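Local coordinates for hypothetical conserved protein (Geobacillus kaustophilus, PDB 3VNP), which catalyses the reversible hydration of carbon dioxide to hydrogencarbonate as a homotrimeric, metal-dependent gamma-class carbonic anhydrase, at residues I63-P68 / I85-I90; G53-I58 / I155-V160. All blocks are in the same frame, centred on the assembly; numbering follows the deposited sequence.

How the contacts relate
Contact 1 joins two strands on neighbouring turns of the beta-helix, whereas contact 2 joins the wall of the beta-helix to the C-terminal helix 146-170. Their centres lie about 19 Å apart, on opposite sides of the chain's centre, yet Leu64 CD2 and Ile58 CD1 meet inside the coil at 3.5 Å, since strands 57-58 and 63-65 follow each other in the chain. Contact 1 is almost wholly buried and rests on direct backbone bonds and a metal. Contact 2 is buried at Asn57 and Tyr159 but reaches the surface at Arg157, and a water and side-chain packing join its elements. The trimer brings them together: Tyr159 of one subunit packs against His65 of another beside the magnesium ion.

Contact 1: residues I63-P68 / I85-I90; sequences ILHQSP and ILHSAI. With MG (magnesium ion), chain E.
Strands 63-65 and 85-87 are parallel neighbours on successive turns of a left-handed beta-helix, and their last residues, His65 and His87, share a magnesium ion at the subunit boundary. Straight backbone bonds hold the turns together, Leu86 N to Ile63 O and then His65 N to Leu86 O, and a third, more tilted, runs from Ser88 N to His65 O. Leu64 and Leu86 lie side by side facing the coil interior, CD1 to CD1 at 4.0 Å, where branched apolar chains fill the core. On the other face the imidazoles reach the metal through different nitrogens, His65 ND1 at 2.3 Å and His87 NE2 at 2.4 Å from the magnesium, their planes nearly perpendicular (88°). His65 CG lies anti to the backbone N (chi1 -159°), which carries the ring outward to the ion. Ser88 OG accepts a short bond from Ser67 N (2.6 Å), tethering the loops beyond the strands, and also hydrogen-bonds Asn70 O. His82 of the second subunit and a water also bind the ion. Asp46 grips His65 NE2 and Asp105 grips His87 ND1, fixing each ring with its other nitrogen presented to the metal, a site completed only where two subunits meet.

Contact 2: residues G53-I58 / I155-V160; sequences GNRVNI and IRREYV
A single water lies between the backbones of Arg55 and Arg156, hydrogen-bonded to Arg55 O at 2.7 Å and to Arg156 O at 3.0 Å; two carbonyl oxygens, both acceptors, cannot bond each other, so the water joins a turn of the coil to the helix. Arg55 has a left-handed backbone conformation in the turn leading from strand 49-52 into strand 57-58. Its side chain then runs to the helix, where a bend at chi3 (83°) lays one face of the guanidinium over Val160 CG2, with Arg55 NH2 3.8 Å from that methyl. The branched valine offers a compact apolar surface to this flat group. This is the docking of the C-terminal helix, here residues 155-160, along the outside of the left-handed beta-helix, the arrangement of the gamma-class carbonic anhydrase fold. Deeper in, the CB of Asn57 is directed at the helix, and its side chain crosses that of Tyr159 at about a right angle: Asn57 CB meets Tyr159 CB at 3.7 Å, and the amide stacks on one face of the phenol ring, the two planes 17° apart. A short side chain suits this place because its flat amide can lie nearly parallel on the ring. With an alanine here the amide is gone, and the ring face it lay on would probably lose that packing partner and be less firmly positioned. Trp38 also meets the ring, and Tyr159 OH hydrogen-bonds Arg44 of the third subunit, beside a magnesium site shared by the two subunits. Arg156 NH1 bonds to Gly77 O.

Contact 1: residues I63-P68 / I85-I90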
ATOM      1  N   ILE A  63      -7.530  -0.627   0.506  1.00 21.68           N
ATOM      2  CA  ILE A  63      -8.265  -0.236  -0.680  1.00 23.19           C
ATOM      3  C   ILE A  63      -9.504  -1.115  -0.811  1.00 23.97           C
ATOM      4  O   ILE A  63      -9.404  -2.345  -0.888  1.00 24.18           O
ATOM      5  CB  ILE A  63      -7.422  -0.400  -1.963  1.00 23.64           C
ATOM      6  CG1 ILE A  63      -6.026   0.196  -1.767  1.00 26.39           C
ATOM      7  CG2 ILE A  63      -8.130   0.280  -3.129  1.00 23.58           C
ATOM      8  CD1 ILE A  63      -6.028   1.668  -1.383  1.00 28.17           C
ATOM      9  N   LEU A  64     -10.670  -0.480  -0.821  1.00 24.34           N
ATOM     10  CA  LEU A  64     -11.926  -1.198  -0.978  1.00 23.63           C
ATOM     11  C   LEU A  64     -12.581  -0.760  -2.281  1.00 24.32           C
ATOM     12  O   LEU A  64     -12.824   0.427  -2.493  1.00 24.97           O
ATOM     13  CB  LEU A  64     -12.855  -0.934   0.213  1.00 21.91           C
ATOM     14  CG  LEU A  64     -12.620  -1.870   1.413  1.00 23.98           C
ATOM     15  CD1 LEU A  64     -11.172  -1.754   1.888  1.00 20.84           C
ATOM     16  CD2 LEU A  64     -13.589  -1.534   2.543  1.00 23.84           C
ATOM     17  N   HIS A  65     -12.833  -1.720  -3.168  1.00 24.38           N
ATOM     18  CA  HIS A  65     -13.470  -1.425  -4.444  1.00 25.47           C
ATOM     19  C   HIS A  65     -14.313  -2.618  -4.905  1.00 25.59           C
ATOM     20  O   HIS A  65     -14.419  -3.627  -4.208  1.00 24.88           O
ATOM     21  CB  HIS A  65     -12.417  -1.088  -5.508  1.00 27.12           C
ATOM     22  CG  HIS A  65     -12.958  -0.305  -6.666  1.00 28.14           C
ATOM     23  ND1 HIS A  65     -12.452  -0.416  -7.943  1.00 29.71           N
ATOM     24  CD2 HIS A  65     -13.957   0.605  -6.739  1.00 28.44           C
ATOM     25  CE1 HIS A  65     -13.117   0.389  -8.752  1.00 29.20           C
ATOM     26  NE2 HIS A  65     -14.036   1.020  -8.047  1.00 29.33           N
ATOM     27  N   GLN A  66     -14.911  -2.508  -6.085  1.00 25.99           N
ATOM     28  CA  GLN A  66     -15.742  -3.587  -6.585  1.00 27.39           C
ATOM     29  C   GLN A  66     -15.632  -3.778  -8.092  1.00 27.81           C
ATOM     30  O   GLN A  66     -15.184  -2.887  -8.820  1.00 28.27           O
ATOM     31  CB  GLN A  66     -17.225  -3.333  -6.251  1.00 26.33           C
ATOM     32  CG  GLN A  66     -17.514  -2.580  -4.958  1.00 24.33           C
ATOM     33  CD  GLN A  66     -17.217  -1.099  -5.082  1.00 26.05           C
ATOM     34  OE1 GLN A  66     -17.525  -0.482  -6.099  1.00 28.91           O
ATOM     35  NE2 GLN A  66     -16.631  -0.517  -4.043  1.00 25.11           N
ATOM     36  N   SER A  67     -16.032  -4.966  -8.534  1.00 27.90           N
ATOM     37  CA  SER A  67     -16.091  -5.309  -9.949  1.00 29.15           C
ATOM     38  C   SER A  67     -17.615  -5.271 -10.215  1.00 28.71           C
ATOM     39  O   SER A  67     -18.420  -5.408  -9.277  1.00 26.71           O
ATOM     40  CB  SER A  67     -15.503  -6.707 -10.202  1.00 28.61           C
ATOM     41  OG  SER A  67     -16.146  -7.701  -9.428  1.00 29.78           O
ATOM     42  N   PRO A  68     -18.030  -5.079 -11.477  1.00 27.58           N
ATOM     43  CA  PRO A  68     -19.460  -5.018 -11.796  1.00 28.45           C
ATOM     44  C   PRO A  68     -20.335  -6.132 -11.218  1.00 29.63           C
ATOM     45  O   PRO A  68     -19.948  -7.299 -11.203  1.00 29.91           O
ATOM     46  CB  PRO A  68     -19.470  -5.013 -13.326  1.00 27.57           C
ATOM     47  CG  PRO A  68     -18.194  -4.341 -13.669  1.00 26.15           C
ATOM     48  CD  PRO A  68     -17.222  -4.989 -12.705  1.00 26.71           C
ATOM     49  N   ILE A  85      -6.264  -5.144   0.379  1.00 21.12           N
ATOM     50  CA  ILE A  85      -7.064  -4.862  -0.799  1.00 22.37           C
ATOM     51  C   ILE A  85      -8.283  -5.786  -0.734  1.00 22.64           C
ATOM     52  O   ILE A  85      -8.148  -7.001  -0.600  1.00 23.10           O
ATOM     53  CB  ILE A  85      -6.296  -5.157  -2.105  1.00 20.74           C
ATOM     54  CG1 ILE A  85      -5.123  -4.190  -2.257  1.00 23.62           C
ATOM     55  CG2 ILE A  85      -7.239  -5.040  -3.293  1.00 21.47           C
ATOM     56  CD1 ILE A  85      -4.281  -4.426  -3.512  1.00 22.18           C
ATOM     57  N   LEU A  86      -9.472  -5.206  -0.798  1.00 22.90           N
ATOM     58  CA  LEU A  86     -10.697  -5.992  -0.773  1.00 23.68           C
ATOM     59  C   LEU A  86     -11.429  -5.621  -2.038  1.00 24.27           C
ATOM     60  O   LEU A  86     -11.827  -4.473  -2.218  1.00 23.39           O
ATOM     61  CB  LEU A  86     -11.552  -5.644   0.449  1.00 24.47           C
ATOM     62  CG  LEU A  86     -10.937  -5.951   1.816  1.00 23.61           C
ATOM     63  CD1 LEU A  86     -11.890  -5.513   2.917  1.00 23.88           C
ATOM     64  CD2 LEU A  86     -10.646  -7.436   1.922  1.00 22.35           C
ATOM     65  N   HIS A  87     -11.591  -6.592  -2.927  1.00 26.19           N
ATOM     66  CA  HIS A  87     -12.256  -6.331  -4.189  1.00 27.37           C
ATOM     67  C   HIS A  87     -13.488  -7.209  -4.367  1.00 28.33           C
ATOM     68  O   HIS A  87     -13.370  -8.406  -4.616  1.00 29.17           O
ATOM     69  CB  HIS A  87     -11.265  -6.555  -5.327  1.00 25.53           C
ATOM     70  CG  HIS A  87     -11.490  -5.660  -6.504  1.00 27.03           C
ATOM     71  ND1 HIS A  87     -12.383  -5.963  -7.512  1.00 27.51           N
ATOM     72  CD2 HIS A  87     -10.955  -4.457  -6.822  1.00 27.33           C
ATOM     73  CE1 HIS A  87     -12.387  -4.984  -8.399  1.00 28.17           C
ATOM     74  NE2 HIS A  87     -11.531  -4.058  -8.002  1.00 28.12           N
ATOM     75  N   SER A  88     -14.667  -6.603  -4.237  1.00 28.98           N
ATOM     76  CA  SER A  88     -15.926  -7.331  -4.376  1.00 28.02           C
ATOM     77  C   SER A  88     -15.878  -8.602  -3.551  1.00 29.65           C
ATOM     78  O   SER A  88     -16.315  -9.662  -3.995  1.00 29.28           O
ATOM     79  CB  SER A  88     -16.181  -7.689  -5.835  1.00 26.49           C
ATOM     80  OG  SER A  88     -16.548  -6.545  -6.575  1.00 26.67           O
ATOM     81  N   ALA A  89     -15.331  -8.491  -2.347  1.00 30.92           N
ATOM     82  CA  ALA A  89     -15.221  -9.637  -1.465  1.00 31.90           C
ATOM     83  C   ALA A  89     -16.382  -9.654  -0.489  1.00 32.41           C
ATOM     84  O   ALA A  89     -17.029  -8.630  -0.260  1.00 33.14           O
ATOM     85  CB  ALA A  89     -13.904  -9.587  -0.702  1.00 32.20           C
ATOM     86  N   ILE A  90     -16.642 -10.830   0.070  1.00 31.08           N
ATOM     87  CA  ILE A  90     -17.703 -11.014   1.042  1.00 29.94           C
ATOM     88  C   ILE A  90     -17.051 -11.573   2.297  1.00 30.24           C
ATOM     89  O   ILE A  90     -16.676 -12.741   2.346  1.00 31.32           O
ATOM     90  CB  ILE A  90     -18.763 -11.985   0.507  1.00 30.85           C
ATOM     91  CG1 ILE A  90     -19.389 -11.387  -0.751  1.00 31.06           C
ATOM     92  CG2 ILE A  90     -19.837 -12.246   1.563  1.00 28.50           C
ATOM     93  CD1 ILE A  90     -20.294 -12.327  -1.485  1.00 34.30           C
TER
HETATM   94 MG    MG E 202     -11.015  -1.939  -8.975  1.00 23.02          MG
HETATM   95  O   HOH W   1     -10.913  -1.329 -11.328  1.00 34.97           O

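Contact 2: residues G53-I58 / I155-V160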
ATOM      1  N   GLY A  53     -20.497  -3.492   8.054  1.00 29.89           N
ATOM      2  CA  GLY A  53     -21.217  -3.655   9.302  1.00 29.05           C
ATOM      3  C   GLY A  53     -20.831  -2.726  10.430  1.00 31.26           C
ATOM      4  O   GLY A  53     -20.230  -1.670  10.207  1.00 30.69           O
ATOM      5  N   ASN A  54     -21.188  -3.141  11.647  1.00 30.93           N
ATOM      6  CA  ASN A  54     -20.918  -2.390  12.867  1.00 30.95           C
ATOM      7  C   ASN A  54     -19.690  -2.957  13.576  1.00 31.88           C
ATOM      8  O   ASN A  54     -19.350  -4.122  13.403  1.00 32.59           O
ATOM      9  CB  ASN A  54     -22.135  -2.467  13.806  1.00 29.19           C
ATOM     10  CG  ASN A  54     -23.428  -2.029  13.126  1.00 29.51           C
ATOM     11  OD1 ASN A  54     -23.637  -0.845  12.867  1.00 30.50           O
ATOM     12  ND2 ASN A  54     -24.293  -2.986  12.822  1.00 26.03           N
ATOM     13  N   ARG A  55     -19.028  -2.118  14.369  1.00 33.27           N
ATOM     14  CA  ARG A  55     -17.847  -2.516  15.126  1.00 33.52           C
ATOM     15  C   ARG A  55     -16.743  -3.126  14.274  1.00 33.17           C
ATOM     16  O   ARG A  55     -15.962  -3.952  14.751  1.00 33.46           O
ATOM     17  CB  ARG A  55     -18.235  -3.509  16.212  1.00 35.09           C
ATOM     18  CG  ARG A  55     -19.462  -3.119  16.985  1.00 37.99           C
ATOM     19  CD  ARG A  55     -19.620  -4.011  18.189  1.00 41.20           C
ATOM     20  NE  ARG A  55     -18.803  -3.551  19.307  1.00 46.21           N
ATOM     21  CZ  ARG A  55     -18.001  -4.337  20.019  1.00 49.77           C
ATOM     22  NH1 ARG A  55     -17.901  -5.630  19.721  1.00 49.79           N
ATOM     23  NH2 ARG A  55     -17.311  -3.834  21.041  1.00 49.06           N
ATOM     24  N   VAL A  56     -16.677  -2.712  13.015  1.00 31.71           N
ATOM     25  CA  VAL A  56     -15.659  -3.206  12.094  1.00 30.72           C
ATOM     26  C   VAL A  56     -14.464  -2.254  12.058  1.00 29.72           C
ATOM     27  O   VAL A  56     -14.625  -1.049  12.264  1.00 29.62           O
ATOM     28  CB  VAL A  56     -16.218  -3.296  10.657  1.00 31.15           C
ATOM     29  CG1 VAL A  56     -15.100  -3.639   9.685  1.00 29.76           C
ATOM     30  CG2 VAL A  56     -17.343  -4.320  10.593  1.00 30.51           C
ATOM     31  N   ASN A  57     -13.268  -2.785  11.822  1.00 28.00           N
ATOM     32  CA  ASN A  57     -12.096  -1.920  11.702  1.00 25.89           C
ATOM     33  C   ASN A  57     -11.366  -2.235  10.410  1.00 24.36           C
ATOM     34  O   ASN A  57     -11.023  -3.383  10.138  1.00 23.89           O
ATOM     35  CB  ASN A  57     -11.135  -2.041  12.896  1.00 25.26           C
ATOM     36  CG  ASN A  57     -10.439  -3.382  12.969  1.00 29.56           C
ATOM     37  OD1 ASN A  57     -10.884  -4.291  13.677  1.00 33.09           O
ATOM     38  ND2 ASN A  57      -9.334  -3.516  12.238  1.00 28.54           N
ATOM     39  N   ILE A  58     -11.179  -1.203   9.597  1.00 23.88           N
ATOM     40  CA  ILE A  58     -10.482  -1.317   8.327  1.00 25.46           C
ATOM     41  C   ILE A  58      -9.210  -0.494   8.505  1.00 26.15           C
ATOM     42  O   ILE A  58      -9.222   0.734   8.405  1.00 27.87           O
ATOM     43  CB  ILE A  58     -11.357  -0.771   7.188  1.00 25.82           C
ATOM     44  CG1 ILE A  58     -12.578  -1.684   7.025  1.00 25.97           C
ATOM     45  CG2 ILE A  58     -10.564  -0.701   5.886  1.00 25.85           C
ATOM     46  CD1 ILE A  58     -13.561  -1.216   5.990  1.00 28.77           C
ATOM     47  N   ILE A 155      -8.952  -8.080  19.854  1.00 40.86           N
ATOM     48  CA  ILE A 155      -8.553  -7.114  18.832  1.00 39.25           C
ATOM     49  C   ILE A 155      -9.761  -6.283  18.395  1.00 38.33           C
ATOM     50  O   ILE A 155      -9.716  -5.052  18.359  1.00 37.63           O
ATOM     51  CB  ILE A 155      -7.966  -7.836  17.588  1.00 38.69           C
ATOM     52  CG1 ILE A 155      -6.633  -8.496  17.947  1.00 39.35           C
ATOM     53  CG2 ILE A 155      -7.769  -6.853  16.448  1.00 37.92           C
ATOM     54  CD1 ILE A 155      -6.081  -9.413  16.859  1.00 38.58           C
ATOM     55  N   ARG A 156     -10.837  -6.983  18.061  1.00 36.84           N
ATOM     56  CA  ARG A 156     -12.074  -6.365  17.623  1.00 37.37           C
ATOM     57  C   ARG A 156     -12.532  -5.286  18.607  1.00 37.82           C
ATOM     58  O   ARG A 156     -12.758  -4.134  18.229  1.00 36.73           O
ATOM     59  CB  ARG A 156     -13.121  -7.468  17.477  1.00 38.09           C
ATOM     60  CG  ARG A 156     -14.519  -7.043  17.099  1.00 37.93           C
ATOM     61  CD  ARG A 156     -15.252  -8.269  16.595  1.00 39.59           C
ATOM     62  NE  ARG A 156     -14.944  -9.447  17.404  1.00 42.46           N
ATOM     63  CZ  ARG A 156     -14.598 -10.632  16.908  1.00 43.16           C
ATOM     64  NH1 ARG A 156     -14.512 -10.811  15.598  1.00 43.54           N
ATOM     65  NH2 ARG A 156     -14.332 -11.644  17.724  1.00 45.27           N
ATOM     66  N   ARG A 157     -12.653  -5.664  19.874  1.00 39.66           N
ATOM     67  CA  ARG A 157     -13.076  -4.746  20.927  1.00 41.97           C
ATOM     68  C   ARG A 157     -12.086  -3.596  21.102  1.00 40.97           C
ATOM     69  O   ARG A 157     -12.485  -2.444  21.273  1.00 40.08           O
ATOM     70  CB  ARG A 157     -13.228  -5.510  22.243  1.00 45.49           C
ATOM     71  CG  ARG A 157     -13.594  -4.654  23.435  1.00 52.42           C
ATOM     72  CD  ARG A 157     -13.571  -5.487  24.707  1.00 58.59           C
ATOM     73  NE  ARG A 157     -12.256  -6.080  24.936  1.00 63.03           N
ATOM     74  CZ  ARG A 157     -11.948  -6.851  25.974  1.00 65.26           C
ATOM     75  NH1 ARG A 157     -12.867  -7.131  26.894  1.00 65.16           N
ATOM     76  NH2 ARG A 157     -10.719  -7.346  26.091  1.00 65.71           N
ATOM     77  N   GLU A 158     -10.796  -3.915  21.063  1.00 41.22           N
ATOM     78  CA  GLU A 158      -9.749  -2.910  21.207  1.00 41.56           C
ATOM     79  C   GLU A 158      -9.869  -1.804  20.155  1.00 40.52           C
ATOM     80  O   GLU A 158      -9.693  -0.626  20.470  1.00 39.68           O
ATOM     81  CB  GLU A 158      -8.368  -3.561  21.094  1.00 45.27           C
ATOM     82  CG  GLU A 158      -7.212  -2.562  21.016  1.00 51.96           C
ATOM     83  CD  GLU A 158      -5.940  -3.172  20.435  1.00 56.28           C
ATOM     84  OE1 GLU A 158      -5.431  -4.153  21.016  1.00 58.75           O
ATOM     85  OE2 GLU A 158      -5.447  -2.670  19.395  1.00 58.86           O
ATOM     86  N   TYR A 159     -10.161  -2.172  18.908  1.00 38.85           N
ATOM     87  CA  TYR A 159     -10.277  -1.158  17.865  1.00 39.46           C
ATOM     88  C   TYR A 159     -11.502  -0.257  17.979  1.00 38.94           C
ATOM     89  O   TYR A 159     -11.528   0.829  17.400  1.00 38.88           O
ATOM     90  CB  TYR A 159     -10.205  -1.786  16.466  1.00 39.20           C
ATOM     91  CG  TYR A 159      -8.795  -1.784  15.917  1.00 39.84           C
ATOM     92  CD1 TYR A 159      -7.966  -2.899  16.049  1.00 40.24           C
ATOM     93  CD2 TYR A 159      -8.259  -0.630  15.338  1.00 40.29           C
ATOM     94  CE1 TYR A 159      -6.634  -2.866  15.621  1.00 42.08           C
ATOM     95  CE2 TYR A 159      -6.928  -0.583  14.909  1.00 41.79           C
ATOM     96  CZ  TYR A 159      -6.122  -1.702  15.055  1.00 42.43           C
ATOM     97  OH  TYR A 159      -4.805  -1.650  14.647  1.00 43.04           O
ATOM     98  N   VAL A 160     -12.516  -0.700  18.718  1.00 38.30           N
ATOM     99  CA  VAL A 160     -13.702   0.123  18.913  1.00 37.25           C
ATOM    100  C   VAL A 160     -13.288   1.203  19.908  1.00 37.60           C
ATOM    101  O   VAL A 160     -13.676   2.365  19.783  1.00 36.00           O
ATOM    102  CB  VAL A 160     -14.867  -0.686  19.501  1.00 37.31           C
ATOM    103  CG1 VAL A 160     -16.059   0.223  19.720  1.00 36.60           C
ATOM    104  CG2 VAL A 160     -15.238  -1.819  18.566  1.00 36.93           C
TER
HETATM  105  O   HOH W   2     -13.453  -3.080  15.463  1.00 25.42           O